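ABC transporter substrate-binding protein (Staphylococcus aureus subsp. aureus NCTC 8325, PDB 3UN6) is of unknown function but probably serves as the substrate-binding component of an ABC-type import system, and carries bound zinc. Local coordinates at residues 88-94 with 220-226; 106-110 with 310-314; 109-115 with 280-286. One frame throughout, in Å; residues are numbered along the deposited sequence.

Contact 1: residues 88-94 with 220-226; sequences DGASTLI and CCVLVLR. With ZN (zinc ion), chain B.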
ATOM      1  N   ASP A  88       7.374 -15.852  -1.009  1.00 25.76           N
ATOM      2  CA  ASP A  88       6.710 -16.277  -2.244  1.00 26.03           C
ATOM      3  C   ASP A  88       5.865 -15.177  -2.902  1.00 24.19           C
ATOM      4  O   ASP A  88       5.454 -15.295  -4.057  1.00 24.85           O
ATOM      5  CB  ASP A  88       5.789 -17.446  -1.885  1.00 26.15           C
ATOM      6  CG  ASP A  88       6.548 -18.627  -1.346  1.00 33.52           C
ATOM      7  OD1 ASP A  88       7.371 -19.191  -2.123  1.00 35.09           O
ATOM      8  OD2 ASP A  88       6.322 -19.007  -0.162  1.00 36.83           O
ATOM      9  N   GLY A  89       5.550 -14.154  -2.126  1.00 23.84           N
ATOM     10  CA  GLY A  89       4.746 -13.038  -2.590  1.00 23.07           C
ATOM     11  C   GLY A  89       4.734 -11.951  -1.536  1.00 22.49           C
ATOM     12  O   GLY A  89       5.455 -12.027  -0.520  1.00 23.18           O
ATOM     13  N   ALA A  90       3.909 -10.937  -1.753  1.00 20.89           N
ATOM     14  CA  ALA A  90       3.886  -9.807  -0.851  1.00 21.27           C
ATOM     15  C   ALA A  90       2.804  -8.797  -1.179  1.00 20.60           C
ATOM     16  O   ALA A  90       2.335  -8.737  -2.314  1.00 20.27           O
ATOM     17  CB  ALA A  90       5.238  -9.091  -0.933  1.00 20.71           C
ATOM     18  N   SER A  91       2.385  -8.036  -0.163  1.00 21.62           N
ATOM     19  CA  SER A  91       1.526  -6.855  -0.379  1.00 21.75           C
ATOM     20  C   SER A  91       2.557  -5.734  -0.507  1.00 20.89           C
ATOM     21  O   SER A  91       3.367  -5.545   0.399  1.00 20.68           O
ATOM     22  CB  SER A  91       0.585  -6.603   0.803  1.00 22.47           C
ATOM     23  OG  SER A  91      -0.272  -5.514   0.525  1.00 23.32           O
ATOM     24  N   THR A  92       2.555  -5.010  -1.623  1.00 22.19           N
ATOM     25  CA  THR A  92       3.615  -4.030  -1.888  1.00 22.14           C
ATOM     26  C   THR A  92       3.176  -2.845  -2.732  1.00 20.75           C
ATOM     27  O   THR A  92       2.144  -2.884  -3.408  1.00 20.07           O
ATOM     28  CB  THR A  92       4.844  -4.751  -2.578  1.00 22.77           C
ATOM     29  OG1 THR A  92       5.993  -3.881  -2.635  1.00 28.04           O
ATOM     30  CG2 THR A  92       4.493  -5.207  -3.978  1.00 21.84           C
ATOM     31  N   LEU A  93       3.960  -1.779  -2.673  1.00 20.08           N
ATOM     32  CA  LEU A  93       3.701  -0.585  -3.474  1.00 20.96           C
ATOM     33  C   LEU A  93       3.660  -1.005  -4.961  1.00 21.02           C
ATOM     34  O   LEU A  93       4.561  -1.709  -5.447  1.00 20.91           O
ATOM     35  CB  LEU A  93       4.805   0.444  -3.280  1.00 21.91           C
ATOM     36  CG  LEU A  93       5.046   0.900  -1.838  1.00 23.30           C
ATOM     37  CD1 LEU A  93       6.252   1.825  -1.837  1.00 20.24           C
ATOM     38  CD2 LEU A  93       3.792   1.565  -1.242  1.00 20.25           C
ATOM     39  N   ILE A  94       2.620  -0.573  -5.675  1.00 20.90           N
ATOM     40  CA  ILE A  94       2.451  -0.992  -7.067  1.00 20.31           C
ATOM     41  C   ILE A  94       3.556  -0.457  -7.978  1.00 21.18           C
ATOM     42  O   ILE A  94       3.983  -1.154  -8.895  1.00 20.05           O
ATOM     43  CB  ILE A  94       0.994  -0.682  -7.607  1.00 20.88           C
ATOM     44  CG1 ILE A  94       0.764  -1.377  -8.954  1.00 21.47           C
ATOM     45  CG2 ILE A  94       0.721   0.833  -7.680  1.00 19.51           C
ATOM     46  CD1 ILE A  94      -0.623  -1.088  -9.595  1.00 22.32           C
ATOM     47  N   CYS A 220      -2.576   1.926  -4.722  1.00 21.09           N
ATOM     48  CA  CYS A 220      -1.355   2.016  -3.932  1.00 19.97           C
ATOM     49  C   CYS A 220      -0.672   0.649  -3.799  1.00 18.52           C
ATOM     50  O   CYS A 220       0.307   0.386  -4.458  1.00 21.31           O
ATOM     51  CB  CYS A 220      -1.632   2.636  -2.565  1.00 18.61           C
ATOM     52  SG  CYS A 220      -0.106   2.961  -1.619  1.00 17.78           S
ATOM     53  N   CYS A 221      -1.175  -0.215  -2.940  1.00 19.40           N
ATOM     54  CA  CYS A 221      -0.568  -1.517  -2.769  1.00 19.14           C
ATOM     55  C   CYS A 221      -1.319  -2.626  -3.487  1.00 18.87           C
ATOM     56  O   CYS A 221      -2.548  -2.622  -3.564  1.00 19.79           O
ATOM     57  CB  CYS A 221      -0.433  -1.867  -1.292  1.00 16.86           C
ATOM     58  SG  CYS A 221       0.856  -0.909  -0.404  1.00 19.76           S
ATOM     59  N   VAL A 222      -0.563  -3.610  -3.954  1.00 20.50           N
ATOM     60  CA  VAL A 222      -1.112  -4.784  -4.652  1.00 19.73           C
ATOM     61  C   VAL A 222      -0.519  -6.066  -4.063  1.00 20.83           C
ATOM     62  O   VAL A 222       0.574  -6.056  -3.481  1.00 19.30           O
ATOM     63  CB  VAL A 222      -0.740  -4.780  -6.186  1.00 20.45           C
ATOM     64  CG1 VAL A 222      -1.603  -3.793  -6.958  1.00 18.45           C
ATOM     65  CG2 VAL A 222       0.749  -4.522  -6.375  1.00 20.35           C
ATOM     66  N   LEU A 223      -1.266  -7.158  -4.185  1.00 22.51           N
ATOM     67  CA  LEU A 223      -0.763  -8.475  -3.839  1.00 21.09           C
ATOM     68  C   LEU A 223      -0.063  -8.984  -5.094  1.00 21.88           C
ATOM     69  O   LEU A 223      -0.697  -9.093  -6.180  1.00 20.92           O
ATOM     70  CB  LEU A 223      -1.889  -9.428  -3.484  1.00 21.60           C
ATOM     71  CG  LEU A 223      -1.491 -10.898  -3.234  1.00 22.89           C
ATOM     72  CD1 LEU A 223      -0.571 -11.021  -2.066  1.00 18.09           C
ATOM     73  CD2 LEU A 223      -2.756 -11.758  -3.016  1.00 21.23           C
ATOM     74  N   VAL A 224       1.238  -9.238  -4.965  1.00 20.66           N
ATOM     75  CA  VAL A 224       2.018  -9.811  -6.040  1.00 21.85           C
ATOM     76  C   VAL A 224       2.500 -11.194  -5.615  1.00 22.14           C
ATOM     77  O   VAL A 224       2.734 -11.441  -4.419  1.00 21.01           O
ATOM     78  CB  VAL A 224       3.226  -8.962  -6.392  1.00 23.88           C
ATOM     79  CG1 VAL A 224       2.774  -7.555  -6.785  1.00 21.06           C
ATOM     80  CG2 VAL A 224       4.212  -8.897  -5.223  1.00 21.77           C
ATOM     81  N   LEU A 225       2.628 -12.094  -6.590  1.00 20.48           N
ATOM     82  CA  LEU A 225       3.122 -13.430  -6.346  1.00 21.10           C
ATOM     83  C   LEU A 225       4.246 -13.686  -7.273  1.00 23.55           C
ATOM     84  O   LEU A 225       4.234 -13.198  -8.414  1.00 23.44           O
ATOM     85  CB  LEU A 225       2.036 -14.475  -6.627  1.00 21.87           C
ATOM     86  CG  LEU A 225       0.791 -14.378  -5.746  1.00 24.87           C
ATOM     87  CD1 LEU A 225      -0.292 -15.348  -6.209  1.00 27.49           C
ATOM     88  CD2 LEU A 225       1.142 -14.613  -4.287  1.00 25.33           C
ATOM     89  N   ARG A 226       5.233 -14.446  -6.796  1.00 25.25           N
ATOM     90  CA  ARG A 226       6.331 -14.847  -7.646  1.00 25.68           C
ATOM     91  C   ARG A 226       5.776 -15.768  -8.733  1.00 27.69           C
ATOM     92  O   ARG A 226       4.869 -16.556  -8.487  1.00 27.75           O
ATOM     93  CB  ARG A 226       7.458 -15.522  -6.837  1.00 27.09           C
ATOM     94  CG  ARG A 226       8.330 -14.547  -6.031  1.00 24.25           C
ATOM     95  CD  ARG A 226       9.455 -15.260  -5.259  1.00 22.38           C
ATOM     96  NE  ARG A 226      10.350 -16.040  -6.124  1.00 26.13           N
ATOM     97  CZ  ARG A 226      11.434 -15.568  -6.741  1.00 29.62           C
ATOM     98  NH1 ARG A 226      11.802 -14.300  -6.621  1.00 27.13           N
ATOM     99  NH2 ARG A 226      12.162 -16.379  -7.486  1.00 33.22           N
TER
HETATM  100 ZN    ZN B 325       0.143   1.220   0.003  1.00 23.00          ZN
HETATM  101  O   HOH W   1       1.829   2.135   1.427  1.00 17.68           O

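Contact 2: residues 106-110 with 310-314; sequences NIKAV and DDFVE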
ATOM      1  N   ASN A 106      10.300 -11.691 -11.942  1.00 32.20           N
ATOM      2  CA  ASN A 106       9.351 -12.707 -12.346  1.00 32.82           C
ATOM      3  C   ASN A 106       7.941 -12.547 -11.717  1.00 30.60           C
ATOM      4  O   ASN A 106       7.061 -13.375 -11.963  1.00 31.33           O
ATOM      5  CB  ASN A 106       9.923 -14.079 -11.974  1.00 34.48           C
ATOM      6  CG  ASN A 106       9.981 -14.302 -10.475  1.00 37.68           C
ATOM      7  OD1 ASN A 106       9.012 -14.049  -9.758  1.00 36.86           O
ATOM      8  ND2 ASN A 106      11.115 -14.802  -9.995  1.00 46.17           N
ATOM      9  N   ILE A 107       7.715 -11.495 -10.933  1.00 28.14           N
ATOM     10  CA  ILE A 107       6.424 -11.334 -10.245  1.00 26.83           C
ATOM     11  C   ILE A 107       5.257 -10.908 -11.130  1.00 28.49           C
ATOM     12  O   ILE A 107       5.447 -10.401 -12.236  1.00 30.60           O
ATOM     13  CB  ILE A 107       6.521 -10.354  -9.029  1.00 26.30           C
ATOM     14  CG1 ILE A 107       6.969  -8.953  -9.461  1.00 25.49           C
ATOM     15  CG2 ILE A 107       7.477 -10.898  -7.991  1.00 22.86           C
ATOM     16  CD1 ILE A 107       7.032  -7.927  -8.325  1.00 24.57           C
ATOM     17  N   LYS A 108       4.047 -11.141 -10.615  1.00 27.06           N
ATOM     18  CA  LYS A 108       2.788 -10.755 -11.244  1.00 26.35           C
ATOM     19  C   LYS A 108       1.857 -10.243 -10.149  1.00 23.60           C
ATOM     20  O   LYS A 108       1.807 -10.827  -9.048  1.00 21.54           O
ATOM     21  CB  LYS A 108       2.126 -11.949 -11.908  1.00 27.29           C
ATOM     22  CG  LYS A 108       2.772 -12.450 -13.224  1.00 32.85           C
ATOM     23  CD  LYS A 108       2.349 -11.624 -14.422  1.00 35.38           C
ATOM     24  CE  LYS A 108       2.735 -12.286 -15.720  1.00 38.71           C
ATOM     25  NZ  LYS A 108       1.933 -11.731 -16.876  1.00 44.36           N
ATOM     26  N   ALA A 109       1.163  -9.142 -10.428  1.00 22.15           N
ATOM     27  CA  ALA A 109       0.160  -8.578  -9.516  1.00 20.71           C
ATOM     28  C   ALA A 109      -1.127  -9.334  -9.797  1.00 21.43           C
ATOM     29  O   ALA A 109      -1.481  -9.562 -10.972  1.00 21.51           O
ATOM     30  CB  ALA A 109      -0.062  -7.110  -9.771  1.00 23.21           C
ATOM     31  N   VAL A 110      -1.801  -9.741  -8.737  1.00 19.97           N
ATOM     32  CA  VAL A 110      -3.019 -10.553  -8.860  1.00 21.32           C
ATOM     33  C   VAL A 110      -4.240  -9.862  -8.317  1.00 21.99           C
ATOM     34  O   VAL A 110      -5.366 -10.153  -8.755  1.00 24.49           O
ATOM     35  CB  VAL A 110      -2.815 -11.947  -8.220  1.00 22.06           C
ATOM     36  CG1 VAL A 110      -1.655 -12.658  -8.928  1.00 23.13           C
ATOM     37  CG2 VAL A 110      -2.570 -11.858  -6.702  1.00 23.29           C
ATOM     38  N   ASP A 310      -0.789  -6.506 -19.431  1.00 28.85           N
ATOM     39  CA  ASP A 310      -0.625  -7.958 -19.650  1.00 29.61           C
ATOM     40  C   ASP A 310       0.746  -8.511 -19.219  1.00 31.00           C
ATOM     41  O   ASP A 310       0.893  -9.704 -19.009  1.00 31.78           O
ATOM     42  CB  ASP A 310      -0.928  -8.326 -21.100  1.00 30.23           C
ATOM     43  CG  ASP A 310      -2.415  -8.224 -21.433  1.00 30.95           C
ATOM     44  OD1 ASP A 310      -3.238  -8.297 -20.501  1.00 28.35           O
ATOM     45  OD2 ASP A 310      -2.770  -8.098 -22.615  1.00 30.60           O
ATOM     46  N   ASP A 311       1.741  -7.656 -19.070  1.00 31.63           N
ATOM     47  CA  ASP A 311       3.039  -8.123 -18.638  1.00 32.97           C
ATOM     48  C   ASP A 311       3.186  -8.107 -17.132  1.00 32.65           C
ATOM     49  O   ASP A 311       3.998  -8.855 -16.586  1.00 33.26           O
ATOM     50  CB  ASP A 311       4.130  -7.269 -19.248  1.00 34.49           C
ATOM     51  CG  ASP A 311       4.193  -7.401 -20.758  1.00 39.03           C
ATOM     52  OD1 ASP A 311       3.944  -8.522 -21.272  1.00 43.75           O
ATOM     53  OD2 ASP A 311       4.497  -6.386 -21.427  1.00 42.94           O
ATOM     54  N   PHE A 312       2.405  -7.262 -16.459  1.00 30.34           N
ATOM     55  CA  PHE A 312       2.510  -7.091 -15.004  1.00 28.49           C
ATOM     56  C   PHE A 312       1.365  -7.758 -14.252  1.00 27.52           C
ATOM     57  O   PHE A 312       1.574  -8.428 -13.247  1.00 25.60           O
ATOM     58  CB  PHE A 312       2.547  -5.585 -14.707  1.00 28.81           C
ATOM     59  CG  PHE A 312       2.622  -5.232 -13.251  1.00 28.17           C
ATOM     60  CD1 PHE A 312       3.768  -5.500 -12.509  1.00 30.68           C
ATOM     61  CD2 PHE A 312       1.575  -4.587 -12.634  1.00 29.20           C
ATOM     62  CE1 PHE A 312       3.835  -5.171 -11.172  1.00 30.54           C
ATOM     63  CE2 PHE A 312       1.646  -4.246 -11.293  1.00 27.98           C
ATOM     64  CZ  PHE A 312       2.767  -4.536 -10.565  1.00 26.78           C
ATOM     65  N   VAL A 313       0.153  -7.575 -14.751  1.00 26.12           N
ATOM     66  CA  VAL A 313      -1.012  -8.053 -14.072  1.00 26.48           C
ATOM     67  C   VAL A 313      -1.479  -9.392 -14.599  1.00 28.10           C
ATOM     68  O   VAL A 313      -1.502  -9.618 -15.804  1.00 25.86           O
ATOM     69  CB  VAL A 313      -2.180  -7.038 -14.213  1.00 28.47           C
ATOM     70  CG1 VAL A 313      -3.428  -7.554 -13.494  1.00 27.78           C
ATOM     71  CG2 VAL A 313      -1.761  -5.639 -13.689  1.00 24.33           C
ATOM     72  N   GLU A 314      -1.802 -10.297 -13.676  1.00 29.47           N
ATOM     73  CA  GLU A 314      -2.419 -11.576 -14.021  1.00 30.12           C
ATOM     74  C   GLU A 314      -3.776 -11.595 -13.299  1.00 29.89           C
ATOM     75  O   GLU A 314      -3.887 -12.068 -12.153  1.00 29.87           O
ATOM     76  CB  GLU A 314      -1.562 -12.773 -13.634  1.00 32.15           C
ATOM     77  CG  GLU A 314      -2.246 -14.089 -14.010  1.00 38.04           C
ATOM     78  CD  GLU A 314      -2.715 -14.085 -15.468  1.00 47.48           C
ATOM     79  OE1 GLU A 314      -3.951 -14.127 -15.709  1.00 49.20           O
ATOM     80  OE2 GLU A 314      -1.847 -13.958 -16.367  1.00 51.45           O
TER
HETATM   81  O   HOH W   2      -5.612 -12.333 -10.247  1.00 28.40           O

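Contact 3: residues 109-115 with 280-286; sequences AVALGHH and SYGDLTI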
ATOM      1  N   ALA A 109       1.163  -9.142 -10.428  1.00 22.15           N
ATOM      2  CA  ALA A 109       0.160  -8.578  -9.516  1.00 20.71           C
ATOM      3  C   ALA A 109      -1.127  -9.334  -9.797  1.00 21.43           C
ATOM      4  O   ALA A 109      -1.481  -9.562 -10.972  1.00 21.51           O
ATOM      5  CB  ALA A 109      -0.062  -7.110  -9.771  1.00 23.21           C
ATOM      6  N   VAL A 110      -1.801  -9.741  -8.737  1.00 19.97           N
ATOM      7  CA  VAL A 110      -3.019 -10.553  -8.860  1.00 21.32           C
ATOM      8  C   VAL A 110      -4.240  -9.862  -8.317  1.00 21.99           C
ATOM      9  O   VAL A 110      -5.366 -10.153  -8.755  1.00 24.49           O
ATOM     10  CB  VAL A 110      -2.815 -11.947  -8.220  1.00 22.06           C
ATOM     11  CG1 VAL A 110      -1.655 -12.658  -8.928  1.00 23.13           C
ATOM     12  CG2 VAL A 110      -2.570 -11.858  -6.702  1.00 23.29           C
ATOM     13  N   ALA A 111      -4.044  -8.917  -7.402  1.00 21.70           N
ATOM     14  CA  ALA A 111      -5.172  -8.176  -6.835  1.00 22.09           C
ATOM     15  C   ALA A 111      -4.716  -6.959  -6.064  1.00 21.99           C
ATOM     16  O   ALA A 111      -3.549  -6.852  -5.675  1.00 21.26           O
ATOM     17  CB  ALA A 111      -5.997  -9.091  -5.920  1.00 21.87           C
ATOM     18  N   LEU A 112      -5.637  -6.041  -5.816  1.00 21.00           N
ATOM     19  CA  LEU A 112      -5.317  -4.876  -4.973  1.00 21.74           C
ATOM     20  C   LEU A 112      -5.287  -5.310  -3.502  1.00 21.42           C
ATOM     21  O   LEU A 112      -5.901  -6.304  -3.136  1.00 22.77           O
ATOM     22  CB  LEU A 112      -6.407  -3.810  -5.122  1.00 20.91           C
ATOM     23  CG  LEU A 112      -6.635  -3.192  -6.496  1.00 21.32           C
ATOM     24  CD1 LEU A 112      -7.884  -2.299  -6.447  1.00 19.69           C
ATOM     25  CD2 LEU A 112      -5.366  -2.412  -6.955  1.00 19.30           C
ATOM     26  N   GLY A 113      -4.555  -4.599  -2.669  1.00 20.90           N
ATOM     27  CA  GLY A 113      -4.580  -4.856  -1.240  1.00 21.98           C
ATOM     28  C   GLY A 113      -5.749  -4.101  -0.579  1.00 23.51           C
ATOM     29  O   GLY A 113      -6.243  -4.498   0.467  1.00 22.56           O
ATOM     30  N   HIS A 114      -6.230  -3.045  -1.230  1.00 23.78           N
ATOM     31  CA  HIS A 114      -7.211  -2.161  -0.626  1.00 24.09           C
ATOM     32  C   HIS A 114      -7.541  -1.015  -1.580  1.00 22.54           C
ATOM     33  O   HIS A 114      -6.960  -0.899  -2.664  1.00 23.41           O
ATOM     34  CB  HIS A 114      -6.495  -1.470   0.521  1.00 23.90           C
ATOM     35  CG  HIS A 114      -5.371  -0.631   0.020  1.00 25.18           C
ATOM     36  ND1 HIS A 114      -5.466   0.737  -0.112  1.00 23.43           N
ATOM     37  CD2 HIS A 114      -4.206  -0.988  -0.574  1.00 25.99           C
ATOM     38  CE1 HIS A 114      -4.361   1.193  -0.676  1.00 26.25           C
ATOM     39  NE2 HIS A 114      -3.587   0.164  -0.976  1.00 21.81           N
ATOM     40  N   HIS A 115      -8.474  -0.171  -1.157  1.00 23.28           N
ATOM     41  CA  HIS A 115      -8.778   1.100  -1.847  1.00 23.97           C
ATOM     42  C   HIS A 115      -8.558   2.191  -0.800  1.00 24.66           C
ATOM     43  O   HIS A 115      -8.855   1.989   0.384  1.00 25.94           O
ATOM     44  CB  HIS A 115     -10.207   1.180  -2.382  1.00 24.10           C
ATOM     45  CG  HIS A 115     -10.502   0.204  -3.477  1.00 24.50           C
ATOM     46  ND1 HIS A 115     -10.299   0.489  -4.806  1.00 22.42           N
ATOM     47  CD2 HIS A 115     -10.973  -1.062  -3.433  1.00 25.43           C
ATOM     48  CE1 HIS A 115     -10.634  -0.558  -5.535  1.00 25.45           C
ATOM     49  NE2 HIS A 115     -11.050  -1.510  -4.727  1.00 24.81           N
ATOM     50  N   SER A 280     -10.832   1.129   2.467  1.00 24.15           N
ATOM     51  CA  SER A 280     -11.936   0.240   2.082  1.00 25.82           C
ATOM     52  C   SER A 280     -11.332  -0.963   1.380  1.00 24.79           C
ATOM     53  O   SER A 280     -10.150  -0.955   1.009  1.00 22.57           O
ATOM     54  CB  SER A 280     -13.001   0.948   1.231  1.00 27.29           C
ATOM     55  OG  SER A 280     -12.575   1.107  -0.103  1.00 32.90           O
ATOM     56  N   TYR A 281     -12.111  -2.026   1.256  1.00 24.80           N
ATOM     57  CA  TYR A 281     -11.652  -3.244   0.604  1.00 24.82           C
ATOM     58  C   TYR A 281     -12.699  -3.681  -0.447  1.00 26.17           C
ATOM     59  O   TYR A 281     -12.871  -2.998  -1.441  1.00 28.38           O
ATOM     60  CB  TYR A 281     -11.343  -4.309   1.661  1.00 24.19           C
ATOM     61  CG  TYR A 281     -10.308  -3.836   2.655  1.00 23.05           C
ATOM     62  CD1 TYR A 281      -8.952  -4.080   2.448  1.00 22.67           C
ATOM     63  CD2 TYR A 281     -10.674  -3.106   3.781  1.00 25.81           C
ATOM     64  CE1 TYR A 281      -8.003  -3.634   3.343  1.00 26.35           C
ATOM     65  CE2 TYR A 281      -9.730  -2.649   4.682  1.00 24.02           C
ATOM     66  CZ  TYR A 281      -8.394  -2.914   4.462  1.00 23.91           C
ATOM     67  OH  TYR A 281      -7.420  -2.449   5.331  1.00 21.16           O
ATOM     68  N   GLY A 282     -13.373  -4.807  -0.255  1.00 26.85           N
ATOM     69  CA  GLY A 282     -14.394  -5.250  -1.222  1.00 27.07           C
ATOM     70  C   GLY A 282     -13.835  -5.849  -2.505  1.00 27.38           C
ATOM     71  O   GLY A 282     -13.075  -6.830  -2.477  1.00 26.85           O
ATOM     72  N   ASP A 283     -14.241  -5.285  -3.639  1.00 27.53           N
ATOM     73  CA  ASP A 283     -13.781  -5.757  -4.935  1.00 27.96           C
ATOM     74  C   ASP A 283     -12.346  -5.309  -5.104  1.00 26.90           C
ATOM     75  O   ASP A 283     -12.071  -4.110  -5.215  1.00 27.02           O
ATOM     76  CB  ASP A 283     -14.673  -5.180  -6.040  1.00 29.63           C
ATOM     77  CG  ASP A 283     -14.268  -5.634  -7.431  1.00 31.31           C
ATOM     78  OD1 ASP A 283     -13.170  -6.213  -7.610  1.00 32.65           O
ATOM     79  OD2 ASP A 283     -15.056  -5.383  -8.354  1.00 39.44           O
ATOM     80  N   LEU A 284     -11.428  -6.269  -5.110  1.00 25.38           N
ATOM     81  CA  LEU A 284     -10.023  -5.964  -5.210  1.00 23.70           C
ATOM     82  C   LEU A 284      -9.445  -6.279  -6.607  1.00 23.42           C
ATOM     83  O   LEU A 284      -8.248  -6.525  -6.761  1.00 22.25           O
ATOM     84  CB  LEU A 284      -9.256  -6.697  -4.090  1.00 23.16           C
ATOM     85  CG  LEU A 284      -9.642  -6.329  -2.662  1.00 23.10           C
ATOM     86  CD1 LEU A 284      -8.869  -7.196  -1.632  1.00 21.28           C
ATOM     87  CD2 LEU A 284      -9.395  -4.858  -2.371  1.00 22.88           C
ATOM     88  N   THR A 285     -10.297  -6.268  -7.630  1.00 23.62           N
ATOM     89  CA  THR A 285      -9.838  -6.460  -9.010  1.00 23.34           C
ATOM     90  C   THR A 285      -8.882  -5.319  -9.383  1.00 24.17           C
ATOM     91  O   THR A 285      -9.165  -4.147  -9.087  1.00 25.28           O
ATOM     92  CB  THR A 285     -11.011  -6.368  -9.975  1.00 23.94           C
ATOM     93  OG1 THR A 285     -11.972  -7.377  -9.664  1.00 26.69           O
ATOM     94  CG2 THR A 285     -10.561  -6.557 -11.457  1.00 25.49           C
ATOM     95  N   ILE A 286      -7.764  -5.647 -10.014  1.00 23.54           N
ATOM     96  CA  ILE A 286      -6.879  -4.629 -10.556  1.00 23.95           C
ATOM     97  C   ILE A 286      -7.453  -4.302 -11.938  1.00 25.06           C
ATOM     98  O   ILE A 286      -7.266  -5.048 -12.898  1.00 27.80           O
ATOM     99  CB  ILE A 286      -5.443  -5.110 -10.731  1.00 24.18           C
ATOM    100  CG1 ILE A 286      -4.814  -5.450  -9.367  1.00 24.60           C
ATOM    101  CG2 ILE A 286      -4.637  -4.027 -11.424  1.00 22.99           C
ATOM    102  CD1 ILE A 286      -3.362  -6.004  -9.478  1.00 22.13           C
TER
HETATM  103  O   HOH W   3      -7.153  -8.568 -10.295  1.00 24.10           O

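Contact 1: residues 88-94 with 220-226
Strand 89-93 and strand 221-225 run antiparallel, their axes 4.4 Å apart at the closest point and their directions 151° apart. Two hydrogen-bonded pairs, Ala90 with Val224 and Thr92 with Val222, alternate with the non-hydrogen-bonded pairs Gly89-Leu225, Ser91-Leu223 and Leu93-Cys221. One further bond extends the pairing at each end: Arg226 N gives to Asp88 O, and Ile94 N reaches Cys220 O at 2.8 Å, just where helix 94-102 begins after Leu93 in the N-cap position. Ser91, Leu223 and Leu225 point to one face of the sheet; Gly89 CA lies 3.2 Å from Val224 O.

Ala90, Thr92, Val222 and Val224 share the other face. CG2 of Thr92 lies 3.9 Å from CG2 of Val224, the two side chains crossing at about a right angle, and Trp75 and Met79 of helix 75-83 pack on Thr92. Beyond them the extended Ile94 side chain, with CG1 anti to the backbone N (chi1 -169°), runs obliquely past Val222, Ile94 CD1 resting 3.9 Å from Val222 CG1. The aliphatic part of Arg226 lies against Asp88 O, while its guanidinium group turns to Glu228 and Leu82 O.

At the other end two successive cysteines hold a zinc ion, Cys220 SG at 2.4 Å and Cys221 SG at 2.3 Å. Different first torsions, SG anti to the backbone N in Cys220 and anti to the carbonyl carbon in Cys221, bring both sulfurs to the same metal. CD2 of Leu93 lies 3.9 Å from Cys221 SG, an apolar neighbour to the site. His46 ND1 and a water complete four ligands around the zinc. Two sulfurs bound to one dication are consistent with thiolates, their negative charge offset by the metal at the end of a buried strand pair.

Contact 2: residues 106-110 with 310-314
Ala109 and the chain at Phe312-Glu314 meet through two backbone hydrogen bonds: Ala109 N gives to Phe312 O at 2.9 Å, and Glu314 N gives to Ala109 O at 2.8 Å. Together they make a single bridge between Ala109 and Val313, reinforced by CA-H...O contacts from Lys108 CA to Phe312 O and from Val313 CA to Ala109 O. A water extends the pairing by donating to both Val110 O and Glu314 O.

The apolar part rests on Phe312. Its CG stands anti to the backbone N (chi1 179°), which swings the ring from the helix end back to the strand, where CE2 comes within 3.7 Å of Ala109 CB. Ile94, Ala97 and Met98 of helix 94-102 also pack against this ring.

The polar part belongs to Lys108, whose chain bends at chi2 (-81°) and passes over Phe312 O, with CD 3.5 Å from that oxygen. Its NZ then lies 3.1 Å from Asp310 O, near the carbonyl end of helix 309-312, a place that would favour a positive charge. Glu314 OE2 is 4.4 Å from Lys108 NZ, beyond a salt bridge, and OE1 is bonded to Ser316.

Strand 108-110 is an edge strand of a five-stranded mixed sheet, and the chain leaving helix 309-312 adds a one-residue bridge to its outer edge.

Contact 3: residues 109-115 with 280-286
His115 and Ser280 form an antiparallel hydrogen-bonded pair: His115 N gives to Ser280 O at 2.8 Å, and Ser280 N gives to His115 O. The imidazole of His115 makes a second link. Its NE2 donates to Asp283 O at 2.8 Å with an N-H...O angle of 169°, and the oxygen lies in the ring plane, so ring edge and carbonyl meet head on. CG sits beside the backbone N (chi1 -66°), which carries the ring along the loop 281-283 with CD2 near Tyr281 O. The other ring nitrogen, ND1, bonds to Asp217, so both nitrogens of this histidine are engaged and its orientation is fixed.

Farther along, Leu112 N gives to Leu284 O, while Leu112 O is taken by the hydroxyl of Tyr244. A water joins Val110 O, to which it donates, with Ile286 N, from which it accepts. Within the loop, Asp283 OD1 accepts from both N and OG1 of Thr285, the latter at 2.6 Å, and closes an Asx turn.

Val110 and Ala111 both face Leu223 in a classic beta bulge, where the chain turns a corner from strand 108-110 of one sheet into strand 112-122 of another. Strand 279-280 pairs with the latter.

Apolar groups fill in between. Ile286 lays CG1 over the Ala111-Leu112 peptide and CD1 tightly on Ala109 CB, 3.5 Å away. Leu284 places CD1 at 3.4 Å from Leu112 O. The Tyr281 ring turns an edge to Gly113 O, CD1 at 3.4 Å, and its hydroxyl bonds to Thr45 O. His114 lies next to this ring through CB, but its imidazole leads away to stack on the zinc ligand His46, and its NE2 bonds to Cys221 N.

Overall arrangement
The first of the segments from the N terminus, strand 89-93, is joined by strand 221-225 after 125 intervening residues, closing contact 1. Before that, residues 106-115 provide the starting side of both other contacts: 280-286 returns to them in contact 3 and 310-314 in contact 2. Each of these later closures crosses contact 1, because its first segment lies inside the 88-226 loop and its second beyond it. The three meet at strand 108-110, which pairs with strand 221-225 through Leu223 and Leu225. Contacts 2 and 3 share Ala109 and Val110, and Val313 touches Ile286. The later segments thus lie along the edge strand of the five-stranded sheet (310-314) and along the corner leading into the second sheet (280-286).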